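Local coordinates for Lin1909 protein (Listeria innocua, PDB 3FIJ), which is not functionally characterised but probably belongs to the gamma-glutamyl-gamma-aminobutyrate hydrolases of the class I glutamine amidotransferase type, and binds manganese, at residues Lys190-Thr195 and Ile200-Gly205; Ser95-Leu100 and Ile114-Gln119; Ile156-Glu159 and Glu163-Lys166. All blocks are in the same frame, centred on the assembly; numbering follows the deposited sequence.

Overall arrangement
Along the chain contact 2 comes first, then contact 3 and finally contact 1. Contacts 1 and 3 are neighbours, about 8 Å between centres: strands 189-195 and 154-158 lie side by side in the large mixed sheet, and the turn 163-166 packs back on the hairpin of contact 1. Contact 2 joins helices 91-106 and 116-124, its centre about 16 Å from that of contact 1 and 22 Å from that of contact 3. M118, on the second of these helices, packs against strand 200-205, which links the helical layer to the sheet. The hairpin supplies one manganese ligand, whereas contact 2 includes C115, probably the nucleophile of a Cys-His-Glu triad.

Contact 1. Residues Lys190-Thr195 and Ile200-Gly205; sequences KVTART and IEAVEG. With MN (manganese (II) ion), chain I.
K190 and E204 open an antiparallel beta hairpin, in which strand 190-195 pairs with strand 200-205 and a classic beta bulge breaks the regular register. At the K190 end the two residues form a hydrogen-bonded pair: K190 N reaches E204 O at 2.8 Å, and E204 N returns a bond to K190 O. Farther along, T192 and A193 both face A202. T192 N makes the shorter bond, 2.8 Å to A202 O, while A193 N adds a weak one to the same oxygen. A second register shift follows, since A193 O takes a good bond from E201 N and a weak one from A202 N.

The bulge is also the tight part of the contact. A193 CB and A202 CB lie on the same face of the sheet only 3.2 Å apart, closer than ordinary van der Waals contact. Beside them T192 OG1, placed between the backbone N and carbonyl carbon (chi1 53°), turns toward E204. It gives a long 3.3 Å bond to E204 OE1, which it meets from above the carboxylate plane. That carboxylate also accepts from L164 N and E163 N, so its position is set largely by the neighbouring turn.

Toward the open end of the hairpin this same face loosens into solvent at K190, whose amine is not in contact with the E204 carboxylate. On the opposite face the partly exposed R194 lays its guanidinium over V191 CG2, with NH1 next to I200 CG1 and bonded to G198 O. At the other end of the hairpin E201 bends at chi2 (-70°) toward the metal site that it shares with H143, H154, S176 and H178. Its OE2 binds manganese at 2.4 Å, while OE1 accepts a 2.7 Å hydrogen bond from the water that is itself a ligand of the metal.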
loop_
_atom_site.group_PDB
_atom_site.type_symbol
_atom_site.label_atom_id
_atom_site.label_comp_id
_atom_site.label_asym_id
_atom_site.label_seq_id
_atom_site.Cartn_x
_atom_site.Cartn_y
_atom_site.Cartn_z
ATOM N N LYS A 190 45.609 1.051 -7.064
ATOM C CA LYS A 190 45.865 -0.375 -7.020
ATOM C C LYS A 190 44.694 -1.007 -6.282
ATOM O O LYS A 190 44.177 -0.445 -5.311
ATOM C CB LYS A 190 47.192 -0.667 -6.304
ATOM C CG LYS A 190 47.309 -0.052 -4.918
ATOM C CD LYS A 190 48.695 -0.262 -4.317
ATOM C CE LYS A 190 48.771 0.321 -2.901
ATOM N NZ LYS A 190 50.036 -0.021 -2.183
ATOM N N VAL A 191 44.254 -2.156 -6.776
ATOM C CA VAL A 191 43.155 -2.879 -6.158
ATOM C C VAL A 191 43.771 -3.593 -4.957
ATOM O O VAL A 191 44.836 -4.188 -5.082
ATOM C CB VAL A 191 42.555 -3.928 -7.144
ATOM C CG1 VAL A 191 43.640 -4.890 -7.587
ATOM C CG2 VAL A 191 41.443 -4.713 -6.475
ATOM N N THR A 192 43.119 -3.522 -3.797
ATOM C CA THR A 192 43.643 -4.183 -2.605
ATOM C C THR A 192 42.690 -5.204 -2.008
ATOM O O THR A 192 43.021 -5.863 -1.028
ATOM C CB THR A 192 44.015 -3.170 -1.510
ATOM O OG1 THR A 192 42.898 -2.313 -1.237
ATOM C CG2 THR A 192 45.206 -2.342 -1.954
ATOM N N ALA A 193 41.509 -5.339 -2.603
ATOM C CA ALA A 193 40.524 -6.300 -2.127
ATOM C C ALA A 193 39.612 -6.773 -3.259
ATOM O O ALA A 193 39.207 -5.987 -4.117
ATOM C CB ALA A 193 39.691 -5.684 -1.017
ATOM N N ARG A 194 39.294 -8.062 -3.241
ATOM C CA ARG A 194 38.423 -8.684 -4.230
ATOM C C ARG A 194 37.630 -9.816 -3.575
ATOM O O ARG A 194 38.045 -10.368 -2.546
ATOM C CB ARG A 194 39.238 -9.317 -5.366
ATOM C CG ARG A 194 39.911 -8.384 -6.341
ATOM C CD ARG A 194 40.780 -9.198 -7.298
ATOM N NE ARG A 194 41.775 -8.375 -7.984
ATOM C CZ ARG A 194 41.517 -7.585 -9.020
ATOM N NH1 ARG A 194 40.285 -7.509 -9.506
ATOM N NH2 ARG A 194 42.496 -6.871 -9.569
ATOM N N THR A 195 36.492 -10.158 -4.176
ATOM C CA THR A 195 35.688 -11.282 -3.703
ATOM C C THR A 195 36.126 -12.455 -4.581
ATOM O O THR A 195 36.686 -12.248 -5.664
ATOM C CB THR A 195 34.179 -11.053 -3.902
ATOM O OG1 THR A 195 33.977 -10.265 -5.078
ATOM C CG2 THR A 195 33.557 -10.374 -2.676
ATOM N N ILE A 200 36.302 -6.145 -7.935
ATOM C CA ILE A 200 37.024 -5.179 -7.115
ATOM C C ILE A 200 36.218 -4.634 -5.941
ATOM O O ILE A 200 35.172 -4.007 -6.129
ATOM C CB ILE A 200 37.503 -4.005 -7.994
ATOM C CG1 ILE A 200 38.540 -4.520 -8.988
ATOM C CG2 ILE A 200 38.077 -2.895 -7.125
ATOM C CD1 ILE A 200 38.775 -3.601 -10.168
ATOM N N GLU A 201 36.729 -4.858 -4.734
ATOM C CA GLU A 201 36.064 -4.424 -3.503
ATOM C C GLU A 201 36.754 -3.271 -2.783
ATOM O O GLU A 201 36.121 -2.553 -2.000
ATOM C CB GLU A 201 35.922 -5.612 -2.545
ATOM C CG GLU A 201 34.855 -6.637 -2.936
ATOM C CD GLU A 201 33.422 -6.120 -2.781
ATOM O OE1 GLU A 201 33.117 -5.455 -1.764
ATOM O OE2 GLU A 201 32.586 -6.392 -3.670
ATOM N N ALA A 202 38.045 -3.088 -3.042
ATOM C CA ALA A 202 38.798 -2.013 -2.406
ATOM C C ALA A 202 39.913 -1.479 -3.305
ATOM O O ALA A 202 40.652 -2.239 -3.942
ATOM C CB ALA A 202 39.381 -2.497 -1.072
ATOM N N VAL A 203 40.046 -0.162 -3.345
ATOM C CA VAL A 203 41.067 0.462 -4.163
ATOM C C VAL A 203 41.827 1.479 -3.327
ATOM O O VAL A 203 41.233 2.184 -2.511
ATOM C CB VAL A 203 40.435 1.198 -5.364
ATOM C CG1 VAL A 203 41.526 1.847 -6.227
ATOM C CG2 VAL A 203 39.592 0.229 -6.176
ATOM N N GLU A 204 43.141 1.540 -3.515
ATOM C CA GLU A 204 43.964 2.507 -2.804
ATOM C C GLU A 204 44.834 3.233 -3.818
ATOM O O GLU A 204 44.989 2.789 -4.953
ATOM C CB GLU A 204 44.815 1.810 -1.741
ATOM C CG GLU A 204 43.951 1.129 -0.682
ATOM C CD GLU A 204 44.736 0.386 0.380
ATOM O OE1 GLU A 204 44.110 -0.400 1.126
ATOM O OE2 GLU A 204 45.966 0.584 0.475
ATOM N N GLY A 205 45.373 4.376 -3.426
ATOM C CA GLY A 205 46.211 5.110 -4.349
ATOM C C GLY A 205 47.675 4.833 -4.087
ATOM O O GLY A 205 48.036 4.187 -3.099
HETATM MN MN MN I . 30.203 -6.543 -3.289
HETATM O O HOH W 1 30.412 -5.124 -1.536
#

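Contact 2. Residues Ser95-Leu100 and Ile114-Gln119; sequences SYEIAL and ICRGMQ
E97 and R116 reach toward each other from opposite directions, one from helix 91-106 and the other from the first turn of helix 116-124, and their charged ends form a buried salt bridge. A single carboxylate oxygen does the touching. E97 OE1 lies at the edge of the guanidinium, near its plane; its modelled place is less than sure, so both bonds to it carry some doubt. As modelled, R116 NH2 donates to E97 OE1 over 2.8 Å, and R116 NE supplies a weak second bond of 3.2 Å to E97 OE1. Both N-H groups converge on one oxygen, so this is not a bidentate pair; the carboxylate and guanidinium planes are also 37° apart. An extended chain from CG to NE, with CG anti to the backbone N (chi1 159°), carries the R116 guanidinium across to helix 91-106.

R116 directly follows C115, which has a positive phi of 50° and occupies the N-cap position between strand 111-114 and helix 116-124. This sharp strand-to-helix turn is consistent with the nucleophile elbow of class I glutamine amidotransferases; C115, H218 and E220 probably form the corresponding triad, and the C115 side chain touches H218.

A second shell fixes both charged groups. R116 NH2 also pairs with D94 OD1, and R116 NH1 donates to Q71 O, so three acceptors hold the guanidinium's rotation. On the other side, E97 OE2 forms a salt bridge with R93 NH1 and a hydrogen bond with T10 OG1. With R93 and R116 gathered about it, the E97 carboxylate is probably stabilised as an anion. Beyond the polar cluster, E97 also packs on L120 of helix 116-124, while Y96, one residue earlier, meets F43 of a neighbouring subunit.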
loop_
_atom_site.group_PDB
_atom_site.type_symbol
_atom_site.label_atom_id
_atom_site.label_comp_id
_atom_site.label_asym_id
_atom_site.label_seq_id
_atom_site.Cartn_x
_atom_site.Cartn_y
_atom_site.Cartn_z
ATOM N N SER A 95 28.961 15.322 -11.235
ATOM C CA SER A 95 29.810 16.452 -11.613
ATOM C C SER A 95 30.381 17.145 -10.387
ATOM O O SER A 95 31.580 17.428 -10.323
ATOM C CB SER A 95 29.014 17.471 -12.430
ATOM O OG SER A 95 28.573 16.906 -13.652
ATOM N N TYR A 96 29.510 17.426 -9.421
ATOM C CA TYR A 96 29.925 18.097 -8.198
ATOM C C TYR A 96 30.950 17.268 -7.434
ATOM O O TYR A 96 31.988 17.783 -7.023
ATOM C CB TYR A 96 28.716 18.386 -7.299
ATOM C CG TYR A 96 29.078 19.221 -6.094
ATOM C CD1 TYR A 96 29.705 20.464 -6.251
ATOM C CD2 TYR A 96 28.811 18.769 -4.796
ATOM C CE1 TYR A 96 30.059 21.241 -5.140
ATOM C CE2 TYR A 96 29.161 19.533 -3.673
ATOM C CZ TYR A 96 29.784 20.767 -3.851
ATOM O OH TYR A 96 30.127 21.535 -2.762
ATOM N N GLU A 97 30.664 15.983 -7.244
ATOM C CA GLU A 97 31.596 15.120 -6.531
ATOM C C GLU A 97 32.919 15.024 -7.293
ATOM O O GLU A 97 33.988 15.058 -6.684
ATOM C CB GLU A 97 30.988 13.730 -6.309
ATOM C CG GLU A 97 29.759 13.766 -5.421
ATOM C CD GLU A 97 29.358 12.408 -4.887
ATOM O OE1 GLU A 97 29.452 11.416 -5.624
ATOM O OE2 GLU A 97 28.922 12.338 -3.729
ATOM N N ILE A 98 32.851 14.916 -8.618
ATOM C CA ILE A 98 34.076 14.856 -9.413
ATOM C C ILE A 98 34.891 16.090 -9.017
ATOM O O ILE A 98 36.066 15.987 -8.658
ATOM C CB ILE A 98 33.802 14.932 -10.942
ATOM C CG1 ILE A 98 33.011 13.712 -11.415
ATOM C CG2 ILE A 98 35.125 15.037 -11.696
ATOM C CD1 ILE A 98 33.732 12.412 -11.285
ATOM N N ALA A 99 34.242 17.253 -9.069
ATOM C CA ALA A 99 34.883 18.516 -8.712
ATOM C C ALA A 99 35.417 18.478 -7.281
ATOM O O ALA A 99 36.454 19.073 -6.986
ATOM C CB ALA A 99 33.892 19.674 -8.878
ATOM N N LEU A 100 34.708 17.781 -6.395
ATOM C CA LEU A 100 35.138 17.671 -5.004
ATOM C C LEU A 100 36.428 16.872 -4.844
ATOM O O LEU A 100 37.348 17.330 -4.166
ATOM C CB LEU A 100 34.051 17.030 -4.118
ATOM C CG LEU A 100 32.800 17.812 -3.695
ATOM C CD1 LEU A 100 31.907 16.912 -2.841
ATOM C CD2 LEU A 100 33.178 19.043 -2.912
ATOM N N ILE A 114 32.914 5.338 -0.237
ATOM C CA ILE A 114 32.124 4.148 0.028
ATOM C C ILE A 114 31.130 3.814 -1.096
ATOM O O ILE A 114 30.418 4.696 -1.593
ATOM C CB ILE A 114 31.364 4.310 1.379
ATOM C CG1 ILE A 114 32.362 4.210 2.546
ATOM C CG2 ILE A 114 30.262 3.267 1.500
ATOM C CD1 ILE A 114 31.771 4.526 3.922
ATOM N N CYS A 115 31.086 2.536 -1.477
ATOM C CA CYS A 115 30.187 2.034 -2.519
ATOM C C CYS A 115 30.297 2.905 -3.767
ATOM O O CYS A 115 31.341 2.954 -4.404
ATOM C CB CYS A 115 28.737 2.021 -2.005
ATOM S SG CYS A 115 27.620 0.972 -2.966
ATOM N N ARG A 116 29.213 3.578 -4.117
ATOM C CA ARG A 116 29.189 4.481 -5.262
ATOM C C ARG A 116 30.436 5.370 -5.255
ATOM O O ARG A 116 31.091 5.572 -6.286
ATOM C CB ARG A 116 27.940 5.355 -5.178
ATOM C CG ARG A 116 28.036 6.633 -5.969
ATOM C CD ARG A 116 27.018 7.647 -5.483
ATOM N NE ARG A 116 27.381 8.971 -5.965
ATOM C CZ ARG A 116 27.187 9.388 -7.208
ATOM N NH1 ARG A 116 26.616 8.582 -8.092
ATOM N NH2 ARG A 116 27.601 10.595 -7.571
ATOM N N GLY A 117 30.760 5.886 -4.075
ATOM C CA GLY A 117 31.914 6.749 -3.912
ATOM C C GLY A 117 33.208 6.255 -4.530
ATOM O O GLY A 117 33.892 7.015 -5.214
HETATM N N MSE A 118 33.554 4.998 -4.280
HETATM C CA MSE A 118 34.768 4.398 -4.824
HETATM C C MSE A 118 34.675 4.328 -6.352
HETATM O O MSE A 118 35.676 4.407 -7.061
HETATM C CB MSE A 118 34.953 2.988 -4.248
HETATM C CG MSE A 118 36.203 2.258 -4.727
HETATM SE SE MSE A 118 36.142 0.341 -4.317
HETATM C CE MSE A 118 35.066 -0.238 -5.857
ATOM N N GLN A 119 33.459 4.161 -6.858
ATOM C CA GLN A 119 33.273 4.096 -8.294
ATOM C C GLN A 119 33.321 5.494 -8.898
ATOM O O GLN A 119 33.732 5.670 -10.051
ATOM C CB GLN A 119 31.949 3.412 -8.631
ATOM C CG GLN A 119 31.932 1.961 -8.204
ATOM C CD GLN A 119 30.712 1.224 -8.686
ATOM O OE1 GLN A 119 30.543 0.036 -8.410
ATOM N NE2 GLN A 119 29.846 1.925 -9.409
#

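Contact 3. Residues Ile156-Glu159 and Glu163-Lys166; sequences IDIE and ELAK
The connection leaving strand 154-158 curls into a short helix-like turn at residues 163-166, and this turn folds back so that I158 and E159 meet L164 and A165. The contact is apolar and small, with no hydrogen bond passing between the two segments. The methyl branch I158 CG2, placed anti to the backbone N while CG1 stays beside it (chi1 -58°), does most of the touching: it lies 3.8 Å from A165 CB and 4.2 Å from L164 CD2. A165 CB is also pressed to 3.3 Å from the carbonyl oxygen E159 O, which makes this small methyl the meeting point of a side chain and a main chain.

S162, between the two segments, holds the loop closed: its OG bonds to E159 O on one side and to A165 N on the other, giving both backbone groups a partner. Within the turn, K166 N donates to E163 O at 2.8 Å. On the outside K166 NZ forms a salt bridge with E163 OE1 whose hydrogen bond, at 3.3 Å, is weak. The end of E159 leads away from the turn, with OE2 bonded to T161 OG1.

The L164 side chain packs on A193 and A202 of the hairpin and on W217. Strand 154-158 joins that hairpin through backbone bonds between D157 and R194 and between E159 and T192. The whole is a beta strand whose exit turn doubles back to cover part of the sheet face formed by A193 and A202 in this amidotransferase-type fold.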
loop_
_atom_site.group_PDB
_atom_site.type_symbol
_atom_site.label_atom_id
_atom_site.label_comp_id
_atom_site.label_asym_id
_atom_site.label_seq_id
_atom_site.Cartn_x
_atom_site.Cartn_y
_atom_site.Cartn_z
ATOM N N ILE A 156 36.262 -11.350 1.278
ATOM C CA ILE A 156 37.247 -10.686 0.437
ATOM C C ILE A 156 38.689 -11.008 0.785
ATOM O O ILE A 156 39.050 -11.114 1.956
ATOM C CB ILE A 156 37.086 -9.162 0.522
ATOM C CG1 ILE A 156 37.191 -8.715 1.988
ATOM C CG2 ILE A 156 35.760 -8.760 -0.095
ATOM C CD1 ILE A 156 37.103 -7.212 2.212
ATOM N N ASP A 157 39.508 -11.157 -0.253
ATOM C CA ASP A 157 40.931 -11.431 -0.099
ATOM C C ASP A 157 41.572 -10.053 -0.008
ATOM O O ASP A 157 41.326 -9.186 -0.853
ATOM C CB ASP A 157 41.460 -12.176 -1.322
ATOM C CG ASP A 157 40.731 -13.475 -1.568
ATOM O OD1 ASP A 157 40.894 -14.417 -0.768
ATOM O OD2 ASP A 157 39.984 -13.560 -2.563
ATOM N N ILE A 158 42.389 -9.850 1.015
ATOM C CA ILE A 158 43.023 -8.562 1.233
ATOM C C ILE A 158 44.508 -8.566 0.924
ATOM O O ILE A 158 45.215 -9.510 1.255
ATOM C CB ILE A 158 42.817 -8.114 2.692
ATOM C CG1 ILE A 158 41.313 -8.049 2.992
ATOM C CG2 ILE A 158 43.468 -6.765 2.931
ATOM C CD1 ILE A 158 40.970 -7.650 4.413
ATOM N N GLU A 159 44.970 -7.504 0.275
ATOM C CA GLU A 159 46.381 -7.351 -0.058
ATOM C C GLU A 159 47.102 -7.086 1.268
ATOM O O GLU A 159 46.944 -6.021 1.845
ATOM C CB GLU A 159 46.547 -6.165 -1.014
ATOM C CG GLU A 159 47.973 -5.853 -1.388
ATOM C CD GLU A 159 48.700 -7.074 -1.895
ATOM O OE1 GLU A 159 48.157 -7.740 -2.808
ATOM O OE2 GLU A 159 49.806 -7.364 -1.381
ATOM N N GLU A 163 46.854 -0.665 2.885
ATOM C CA GLU A 163 46.373 0.161 3.979
ATOM C C GLU A 163 45.204 -0.599 4.598
ATOM O O GLU A 163 45.085 -0.687 5.820
ATOM C CB GLU A 163 45.887 1.504 3.433
ATOM C CG GLU A 163 45.384 2.503 4.471
ATOM C CD GLU A 163 46.510 3.231 5.197
ATOM O OE1 GLU A 163 47.557 3.474 4.565
ATOM O OE2 GLU A 163 46.338 3.574 6.390
ATOM N N LEU A 164 44.352 -1.155 3.741
ATOM C CA LEU A 164 43.181 -1.902 4.196
ATOM C C LEU A 164 43.592 -2.970 5.190
ATOM O O LEU A 164 42.944 -3.148 6.230
ATOM C CB LEU A 164 42.466 -2.565 3.013
ATOM C CG LEU A 164 41.127 -3.229 3.344
ATOM C CD1 LEU A 164 40.164 -2.174 3.886
ATOM C CD2 LEU A 164 40.547 -3.889 2.100
ATOM N N ALA A 165 44.683 -3.665 4.870
ATOM C CA ALA A 165 45.206 -4.735 5.714
ATOM C C ALA A 165 45.596 -4.267 7.117
ATOM O O ALA A 165 45.774 -5.083 8.017
ATOM C CB ALA A 165 46.399 -5.418 5.024
ATOM N N LYS A 166 45.729 -2.958 7.302
ATOM C CA LYS A 166 46.069 -2.413 8.616
ATOM C C LYS A 166 44.827 -2.439 9.497
ATOM O O LYS A 166 44.910 -2.271 10.716
ATOM C CB LYS A 166 46.533 -0.959 8.509
ATOM C CG LYS A 166 47.810 -0.737 7.732
ATOM C CD LYS A 166 48.184 0.740 7.736
ATOM C CE LYS A 166 49.418 1.008 6.882
ATOM N NZ LYS A 166 49.756 2.463 6.831
#